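Local coordinates for protein (CD58) (Homo sapiens, PDB 1CCZ) that binds the T-cell adhesion receptor CD2 as a cell-surface ligand built from two immunoglobulin-type domains, at residues 25-30 with 35-40; 41-46 with 51-56; 112-115 with 121-124. One frame throughout, in Å; residues are numbered along the deposited sequence.

Contact 1 of 3, residues 25-30 with 35-40; sequences EVLWKK and VAELEN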
loop_
_atom_site.group_PDB
_atom_site.type_symbol
_atom_site.label_atom_id
_atom_site.label_comp_id
_atom_site.label_asym_id
_atom_site.label_seq_id
_atom_site.Cartn_x
_atom_site.Cartn_y
_atom_site.Cartn_z
ATOM N N GLU A 25 11.975 -6.473 27.630
ATOM C CA GLU A 25 11.178 -5.276 27.456
ATOM C C GLU A 25 11.337 -4.779 26.027
ATOM O O GLU A 25 12.334 -5.069 25.371
ATOM C CB GLU A 25 11.619 -4.198 28.440
ATOM C CG GLU A 25 11.524 -4.635 29.890
ATOM C CD GLU A 25 12.036 -3.573 30.839
ATOM O OE1 GLU A 25 13.276 -3.462 31.004
ATOM O OE2 GLU A 25 11.203 -2.836 31.413
ATOM N N VAL A 26 10.337 -4.047 25.540
ATOM C CA VAL A 26 10.380 -3.517 24.183
ATOM C C VAL A 26 9.546 -2.262 24.122
ATOM O O VAL A 26 8.533 -2.154 24.798
ATOM C CB VAL A 26 9.855 -4.550 23.128
ATOM C CG1 VAL A 26 8.424 -4.880 23.372
ATOM C CG2 VAL A 26 9.976 -3.975 21.748
ATOM N N LEU A 27 9.988 -1.295 23.334
ATOM C CA LEU A 27 9.256 -0.047 23.183
ATOM C C LEU A 27 9.130 0.288 21.680
ATOM O O LEU A 27 10.111 0.182 20.923
ATOM C CB LEU A 27 9.992 1.088 23.900
ATOM C CG LEU A 27 9.408 2.496 23.772
ATOM C CD1 LEU A 27 8.012 2.541 24.369
ATOM C CD2 LEU A 27 10.300 3.482 24.494
ATOM N N TRP A 28 7.918 0.664 21.257
ATOM C CA TRP A 28 7.664 1.029 19.873
ATOM C C TRP A 28 7.258 2.479 19.839
ATOM O O TRP A 28 6.418 2.931 20.650
ATOM C CB TRP A 28 6.541 0.191 19.281
ATOM C CG TRP A 28 7.012 -1.125 18.804
ATOM C CD1 TRP A 28 6.989 -2.303 19.494
ATOM C CD2 TRP A 28 7.554 -1.426 17.506
ATOM N NE1 TRP A 28 7.477 -3.318 18.708
ATOM C CE2 TRP A 28 7.832 -2.810 17.484
ATOM C CE3 TRP A 28 7.829 -0.660 16.363
ATOM C CZ2 TRP A 28 8.372 -3.451 16.362
ATOM C CZ3 TRP A 28 8.369 -1.298 15.247
ATOM C CH2 TRP A 28 8.633 -2.680 15.257
ATOM N N LYS A 29 7.869 3.214 18.909
ATOM C CA LYS A 29 7.575 4.626 18.744
ATOM C C LYS A 29 7.186 4.909 17.302
ATOM O O LYS A 29 7.651 4.231 16.384
ATOM C CB LYS A 29 8.792 5.474 19.108
ATOM C CG LYS A 29 9.062 5.587 20.598
ATOM C CD LYS A 29 10.421 6.224 20.840
ATOM C CE LYS A 29 10.629 6.580 22.312
ATOM N NZ LYS A 29 11.996 7.137 22.561
ATOM N N LYS A 30 6.313 5.897 17.136
ATOM C CA LYS A 30 5.846 6.363 15.830
ATOM C C LYS A 30 6.450 7.755 15.813
ATOM O O LYS A 30 5.932 8.679 16.447
ATOM C CB LYS A 30 4.325 6.450 15.805
ATOM C CG LYS A 30 3.732 7.056 14.539
ATOM C CD LYS A 30 2.225 7.198 14.704
ATOM C CE LYS A 30 1.514 7.374 13.381
ATOM N NZ LYS A 30 1.580 8.793 12.961
ATOM N N VAL A 35 4.083 4.241 21.099
ATOM C CA VAL A 35 2.973 3.539 20.484
ATOM C C VAL A 35 2.501 2.444 21.448
ATOM O O VAL A 35 1.335 2.365 21.794
ATOM C CB VAL A 35 3.437 2.897 19.131
ATOM C CG1 VAL A 35 2.463 1.818 18.676
ATOM C CG2 VAL A 35 3.587 3.973 18.077
ATOM N N ALA A 36 3.433 1.607 21.882
ATOM C CA ALA A 36 3.121 0.510 22.779
ATOM C C ALA A 36 4.417 0.054 23.408
ATOM O O ALA A 36 5.500 0.328 22.876
ATOM C CB ALA A 36 2.520 -0.638 21.997
ATOM N N GLU A 37 4.308 -0.672 24.514
ATOM C CA GLU A 37 5.491 -1.161 25.211
ATOM C C GLU A 37 5.226 -2.388 26.072
ATOM O O GLU A 37 4.088 -2.675 26.417
ATOM C CB GLU A 37 6.043 -0.042 26.106
ATOM C CG GLU A 37 5.209 0.176 27.330
ATOM C CD GLU A 37 5.535 1.451 28.074
ATOM O OE1 GLU A 37 6.213 2.336 27.529
ATOM O OE2 GLU A 37 5.101 1.576 29.228
ATOM N N LEU A 38 6.294 -3.126 26.358
ATOM C CA LEU A 38 6.296 -4.272 27.269
ATOM C C LEU A 38 7.368 -3.747 28.229
ATOM O O LEU A 38 8.560 -3.752 27.915
ATOM C CB LEU A 38 6.784 -5.551 26.599
ATOM C CG LEU A 38 5.751 -6.253 25.714
ATOM C CD1 LEU A 38 6.374 -7.494 25.096
ATOM C CD2 LEU A 38 4.520 -6.625 26.538
ATOM N N GLU A 39 6.922 -3.243 29.374
ATOM C CA GLU A 39 7.806 -2.649 30.366
ATOM C C GLU A 39 7.518 -3.164 31.782
ATOM O O GLU A 39 6.381 -3.088 32.247
ATOM C CB GLU A 39 7.626 -1.126 30.331
ATOM C CG GLU A 39 8.605 -0.344 31.193
ATOM C CD GLU A 39 8.423 1.146 31.060
ATOM O OE1 GLU A 39 8.914 1.712 30.062
ATOM O OE2 GLU A 39 7.783 1.749 31.945
ATOM N N ASN A 40 8.546 -3.676 32.463
ATOM C CA ASN A 40 8.377 -4.165 33.822
ATOM C C ASN A 40 7.268 -5.195 33.824
ATOM O O ASN A 40 6.417 -5.181 34.724
ATOM C CB ASN A 40 7.966 -3.029 34.760
ATOM C CG ASN A 40 8.995 -1.929 34.838
ATOM O OD1 ASN A 40 10.184 -2.196 35.029
ATOM N ND2 ASN A 40 8.542 -0.673 34.701
#

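Contact 2 of 3, residues 41-46 with 51-56; sequences SEFRAF and NRVYLD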
loop_
_atom_site.group_PDB
_atom_site.type_symbol
_atom_site.label_atom_id
_atom_site.label_comp_id
_atom_site.label_asym_id
_atom_site.label_seq_id
_atom_site.Cartn_x
_atom_site.Cartn_y
_atom_site.Cartn_z
ATOM N N SER A 41 7.249 -6.053 32.806
ATOM C CA SER A 41 6.240 -7.119 32.704
ATOM C C SER A 41 4.799 -6.695 32.482
ATOM O O SER A 41 3.870 -7.484 32.679
ATOM C CB SER A 41 6.287 -7.988 33.951
ATOM O OG SER A 41 7.544 -8.633 34.036
ATOM N N GLU A 42 4.604 -5.449 32.090
ATOM C CA GLU A 42 3.270 -4.970 31.836
ATOM C C GLU A 42 3.169 -4.458 30.421
ATOM O O GLU A 42 4.117 -3.897 29.883
ATOM C CB GLU A 42 2.932 -3.843 32.785
ATOM C CG GLU A 42 3.164 -4.167 34.225
ATOM C CD GLU A 42 2.674 -3.060 35.093
ATOM O OE1 GLU A 42 3.245 -1.954 35.005
ATOM O OE2 GLU A 42 1.704 -3.281 35.850
ATOM N N PHE A 43 2.005 -4.635 29.819
ATOM C CA PHE A 43 1.804 -4.149 28.476
ATOM C C PHE A 43 0.914 -2.929 28.494
ATOM O O PHE A 43 -0.020 -2.831 29.295
ATOM C CB PHE A 43 1.148 -5.203 27.600
ATOM C CG PHE A 43 0.584 -4.633 26.340
ATOM C CD1 PHE A 43 1.400 -4.415 25.240
ATOM C CD2 PHE A 43 -0.753 -4.258 26.268
ATOM C CE1 PHE A 43 0.894 -3.828 24.081
ATOM C CE2 PHE A 43 -1.274 -3.666 25.102
ATOM C CZ PHE A 43 -0.447 -3.451 24.010
ATOM N N ARG A 44 1.212 -1.973 27.626
ATOM C CA ARG A 44 0.348 -0.821 27.511
ATOM C C ARG A 44 0.556 -0.151 26.167
ATOM O O ARG A 44 1.656 -0.170 25.615
ATOM C CB ARG A 44 0.533 0.136 28.701
ATOM C CG ARG A 44 1.617 1.154 28.584
ATOM C CD ARG A 44 1.752 1.950 29.880
ATOM N NE ARG A 44 1.478 1.153 31.077
ATOM C CZ ARG A 44 2.407 0.525 31.806
ATOM N NH1 ARG A 44 3.690 0.586 31.471
ATOM N NH2 ARG A 44 2.052 -0.165 32.884
ATOM N N ALA A 45 -0.538 0.366 25.614
ATOM C CA ALA A 45 -0.504 1.052 24.330
ATOM C C ALA A 45 -0.868 2.512 24.612
ATOM O O ALA A 45 -1.418 2.825 25.664
ATOM C CB ALA A 45 -1.492 0.412 23.361
ATOM N N PHE A 46 -0.557 3.406 23.685
ATOM C CA PHE A 46 -0.830 4.811 23.899
ATOM C C PHE A 46 -1.604 5.453 22.775
ATOM O O PHE A 46 -1.633 4.960 21.654
ATOM C CB PHE A 46 0.478 5.582 24.078
ATOM C CG PHE A 46 1.401 4.982 25.088
ATOM C CD1 PHE A 46 2.268 3.954 24.734
ATOM C CD2 PHE A 46 1.389 5.422 26.405
ATOM C CE1 PHE A 46 3.107 3.369 25.676
ATOM C CE2 PHE A 46 2.228 4.841 27.357
ATOM C CZ PHE A 46 3.085 3.813 26.989
ATOM N N ASN A 51 -6.136 -0.418 22.278
ATOM C CA ASN A 51 -7.179 -1.278 21.752
ATOM C C ASN A 51 -7.016 -1.698 20.299
ATOM O O ASN A 51 -7.888 -2.380 19.765
ATOM C CB ASN A 51 -8.553 -0.616 21.943
ATOM C CG ASN A 51 -8.887 -0.373 23.416
ATOM O OD1 ASN A 51 -8.833 -1.296 24.232
ATOM N ND2 ASN A 51 -9.231 0.872 23.758
ATOM N N ARG A 52 -5.928 -1.301 19.640
ATOM C CA ARG A 52 -5.753 -1.749 18.265
ATOM C C ARG A 52 -4.349 -2.139 17.855
ATOM O O ARG A 52 -3.988 -2.009 16.688
ATOM C CB ARG A 52 -6.314 -0.737 17.272
ATOM C CG ARG A 52 -5.734 0.630 17.352
ATOM C CD ARG A 52 -6.012 1.356 16.074
ATOM N NE ARG A 52 -5.303 2.627 16.030
ATOM C CZ ARG A 52 -4.603 3.047 14.986
ATOM N NH1 ARG A 52 -4.524 2.286 13.906
ATOM N NH2 ARG A 52 -3.996 4.223 15.020
ATOM N N VAL A 53 -3.557 -2.609 18.816
ATOM C CA VAL A 53 -2.208 -3.099 18.529
ATOM C C VAL A 53 -1.981 -4.391 19.325
ATOM O O VAL A 53 -2.618 -4.622 20.350
ATOM C CB VAL A 53 -1.079 -2.079 18.922
ATOM C CG1 VAL A 53 -1.239 -0.779 18.168
ATOM C CG2 VAL A 53 -1.091 -1.827 20.408
ATOM N N TYR A 54 -1.118 -5.259 18.825
ATOM C CA TYR A 54 -0.772 -6.460 19.554
ATOM C C TYR A 54 0.757 -6.535 19.536
ATOM O O TYR A 54 1.391 -6.390 18.491
ATOM C CB TYR A 54 -1.340 -7.707 18.919
ATOM C CG TYR A 54 -0.625 -8.942 19.433
ATOM C CD1 TYR A 54 -0.732 -9.322 20.775
ATOM C CD2 TYR A 54 0.190 -9.714 18.590
ATOM C CE1 TYR A 54 -0.053 -10.430 21.263
ATOM C CE2 TYR A 54 0.870 -10.817 19.069
ATOM C CZ TYR A 54 0.741 -11.168 20.409
ATOM O OH TYR A 54 1.412 -12.257 20.895
ATOM N N LEU A 55 1.354 -6.774 20.694
ATOM C CA LEU A 55 2.802 -6.823 20.794
ATOM C C LEU A 55 3.298 -8.211 21.164
ATOM O O LEU A 55 3.034 -8.699 22.270
ATOM C CB LEU A 55 3.251 -5.807 21.846
ATOM C CG LEU A 55 4.726 -5.450 22.013
ATOM C CD1 LEU A 55 5.425 -5.379 20.659
ATOM C CD2 LEU A 55 4.807 -4.110 22.723
ATOM N N ASP A 56 4.011 -8.850 20.242
ATOM C CA ASP A 56 4.563 -10.179 20.499
ATOM C C ASP A 56 5.624 -10.070 21.602
ATOM O O ASP A 56 6.660 -9.437 21.432
ATOM C CB ASP A 56 5.178 -10.753 19.212
ATOM C CG ASP A 56 5.583 -12.219 19.350
ATOM O OD1 ASP A 56 5.242 -12.878 20.358
ATOM O OD2 ASP A 56 6.249 -12.716 18.432
#

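Contact 3 of 3, residues 112-115 with 121-124; sequences CEVL and ELKL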
loop_
_atom_site.group_PDB
_atom_site.type_symbol
_atom_site.label_atom_id
_atom_site.label_comp_id
_atom_site.label_asym_id
_atom_site.label_seq_id
_atom_site.Cartn_x
_atom_site.Cartn_y
_atom_site.Cartn_z
ATOM N N CYS A 112 -8.374 5.907 -20.172
ATOM C CA CYS A 112 -8.595 4.980 -19.079
ATOM C C CYS A 112 -8.529 5.823 -17.801
ATOM O O CYS A 112 -7.734 6.755 -17.718
ATOM C CB CYS A 112 -7.514 3.903 -19.037
ATOM S SG CYS A 112 -7.742 2.860 -17.564
ATOM N N GLU A 113 -9.369 5.523 -16.819
ATOM C CA GLU A 113 -9.338 6.267 -15.571
ATOM C C GLU A 113 -9.748 5.362 -14.429
ATOM O O GLU A 113 -10.308 4.289 -14.645
ATOM C CB GLU A 113 -10.262 7.465 -15.657
ATOM C CG GLU A 113 -11.723 7.099 -15.729
ATOM C CD GLU A 113 -12.612 8.252 -15.311
ATOM O OE1 GLU A 113 -12.460 9.352 -15.873
ATOM O OE2 GLU A 113 -13.463 8.060 -14.414
ATOM N N VAL A 114 -9.452 5.775 -13.204
ATOM C CA VAL A 114 -9.805 4.965 -12.051
ATOM C C VAL A 114 -10.091 5.979 -10.965
ATOM O O VAL A 114 -9.385 6.978 -10.852
ATOM C CB VAL A 114 -8.653 3.962 -11.668
ATOM C CG1 VAL A 114 -7.408 4.704 -11.194
ATOM C CG2 VAL A 114 -9.145 2.976 -10.606
ATOM N N LEU A 115 -11.156 5.741 -10.200
ATOM C CA LEU A 115 -11.574 6.672 -9.148
ATOM C C LEU A 115 -10.812 6.575 -7.834
ATOM O O LEU A 115 -10.278 7.561 -7.342
ATOM C CB LEU A 115 -13.071 6.502 -8.851
ATOM C CG LEU A 115 -13.705 7.505 -7.881
ATOM C CD1 LEU A 115 -13.526 8.915 -8.414
ATOM C CD2 LEU A 115 -15.186 7.170 -7.707
ATOM N N GLU A 121 -1.035 3.787 -10.498
ATOM C CA GLU A 121 -0.402 3.806 -11.794
ATOM C C GLU A 121 -1.409 3.088 -12.710
ATOM O O GLU A 121 -1.956 2.050 -12.338
ATOM C CB GLU A 121 0.895 3.013 -11.747
ATOM C CG GLU A 121 1.724 3.115 -12.986
ATOM C CD GLU A 121 3.130 2.569 -12.779
ATOM O OE1 GLU A 121 3.949 3.245 -12.091
ATOM O OE2 GLU A 121 3.406 1.463 -13.304
ATOM N N LEU A 122 -1.670 3.650 -13.881
ATOM C CA LEU A 122 -2.559 3.021 -14.852
ATOM C C LEU A 122 -1.628 2.425 -15.913
ATOM O O LEU A 122 -0.653 3.073 -16.331
ATOM C CB LEU A 122 -3.478 4.061 -15.493
ATOM C CG LEU A 122 -4.607 4.588 -14.598
ATOM C CD1 LEU A 122 -5.412 5.630 -15.367
ATOM C CD2 LEU A 122 -5.504 3.427 -14.136
ATOM N N LYS A 123 -1.904 1.194 -16.332
ATOM C CA LYS A 123 -1.091 0.531 -17.344
ATOM C C LYS A 123 -2.009 0.103 -18.483
ATOM O O LYS A 123 -3.061 -0.489 -18.239
ATOM C CB LYS A 123 -0.415 -0.679 -16.730
ATOM C CG LYS A 123 0.464 -0.313 -15.570
ATOM C CD LYS A 123 0.992 -1.559 -14.930
ATOM C CE LYS A 123 2.500 -1.606 -15.015
ATOM N NZ LYS A 123 3.162 -1.236 -13.710
ATOM N N LEU A 124 -1.629 0.413 -19.722
ATOM C CA LEU A 124 -2.460 0.066 -20.869
ATOM C C LEU A 124 -1.833 -1.004 -21.756
ATOM O O LEU A 124 -0.628 -0.973 -22.036
ATOM C CB LEU A 124 -2.746 1.313 -21.696
ATOM C CG LEU A 124 -3.742 1.176 -22.845
ATOM C CD1 LEU A 124 -5.134 0.916 -22.320
ATOM C CD2 LEU A 124 -3.713 2.453 -23.667
#

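Contact 1 of 3, residues 25-30 with 35-40
Glu-25 reaches along the neighbouring strand's end to accept a hydrogen bond from Asn-40 N. Glu-25 CB lies against Leu-38 O (3.1 Å), CG passes the same carbonyl at longer range, and OE2 ends 3.0 Å from Asn-40 N. That bond uses the anti side of the carboxylate, with the N-H 29° out of its plane. CG stands anti to the carbonyl carbon (chi1 -58°), and the chain then runs extended toward Asn-40. Further in, Val-26 and Leu-38 exchange two backbone bonds, and Val-26 CG1 leans on Leu-38 CB at 3.7 Å. This is the antiparallel hairpin of strands C and C' in a V-set immunoglobulin domain. Trp-28, the strand C tryptophan of such folds, points with Val-26 into the sandwich, where its NE1 bonds to Gly-60 O and its side chain touches Leu-62. On the other face, Leu-27 CD1 packs against Glu-37 CB, 3.7 Å away. A classic beta bulge interrupts the pairing where Val-35 and Ala-36 both face Trp-28: Trp-28 O takes Val-35 N at 2.7 Å and, weakly, Ala-36 N. From the bulge, Val-35 CG2 presses tightly on Lys-30 CB, 3.4 Å away.

Contact 2 of 3, residues 41-46 with 51-56
Phe-43, Ala-45, Val-53 and Leu-55 carry the apolar contact. All four start out toward the opposing segment, and together they bridge two strands whose axes come no closer than 8.5 Å and run roughly antiparallel. Val-53 CG2 is the shared point: it touches Ala-45 CB at 3.7 Å and approaches Phe-43 CZ from the edge of the ring, near its plane, at 4.0 Å. Leu-55 meets the same ring farther along, with CB 3.8 Å from Phe-43 CE1 and CD2 lying a little farther from that atom. The ring is brought to both residues because its CG lies anti to the backbone N (chi1 164°), which carries it across the gap between the strands. Val-53 reaches Phe-43 and Ala-45 with the methyl held between its own backbone N and carbonyl carbon. Leu-38 continues this patch, touching both Phe-43 and Leu-55.

The charged interaction lies to the side, within one segment. Arg-44 points away from residues 51-56, and its NH2 forms a salt bridge to Glu-42 OE1 at 3.0 Å. The oxygen lies in the guanidinium plane, whereas the nitrogen comes from above the carboxylate plane.

Backbone pairing goes to other strands: Arg-44 to Glu-37, Tyr-54 to Thr-63. Strand 42-45 is an edge strand of the six-stranded sheet and strand 53-55 an edge strand of the three-stranded one, so these side chains close the sandwich where the chain passes from strand C'' to strand D of a V-set immunoglobulin fold.

Contact 3 of 3, residues 112-115 with 121-124
Leu-122 lays its two methyls against residues 112-114. Leu-122 CD1 meets the backbone, 3.5 Å from Cys-112 O and 4.0 Å from Glu-113 CA. Leu-122 CD2 meets side chains instead, lying 3.7 Å from Val-114 CG1 and 4.1 Å from Cys-112 SG. With CG anti to the carbonyl carbon (chi1 -73°) and the chain extended beyond it, Leu-122 spans the gap between backbones whose nearest CA atoms, those of Glu-113 and Leu-122, are 7.6 Å apart. The side chains of Val-114 and Leu-122 run antiparallel alongside each other, flank to flank. The sulfur of Cys-112 is held here by its disulfide to Cys-152, which Leu-122 also touches; Ala-154 and Met-139 add to the same apolar layer. Glu-121 and Lys-123 head away from this interior and join each other on the far side of their strand, Lys-123 NZ to Glu-121 OE2 at 2.7 Å in a salt bridge. The two segments belong to different sheets, strand 109-113 to the three-stranded one and strand 121-126 to the four-stranded one, so Leu-122 packs beside the intersheet disulfide in the core of a C2-set immunoglobulin sandwich.

Contacts 1 and 2 are neighbours in the first domain, their centres 8 Å apart. Strand 33-39 of contact 1 pairs on its other side with strand 42-45 of contact 2; the join includes a salt bridge from Glu-37 OE2 to Arg-44 NH1 (2.8 Å) and a probable hydrogen bond from Phe-46 N to Val-35 O (2.9 Å). Contact 1 lies within one sheet, whereas contact 2 ties that sheet's edge to the opposite sheet. Contact 3 belongs to the second domain, with its centre about 41 Å from that of contact 1. The sheet containing contact 1 probably presents the CD2-binding face, as known for this family.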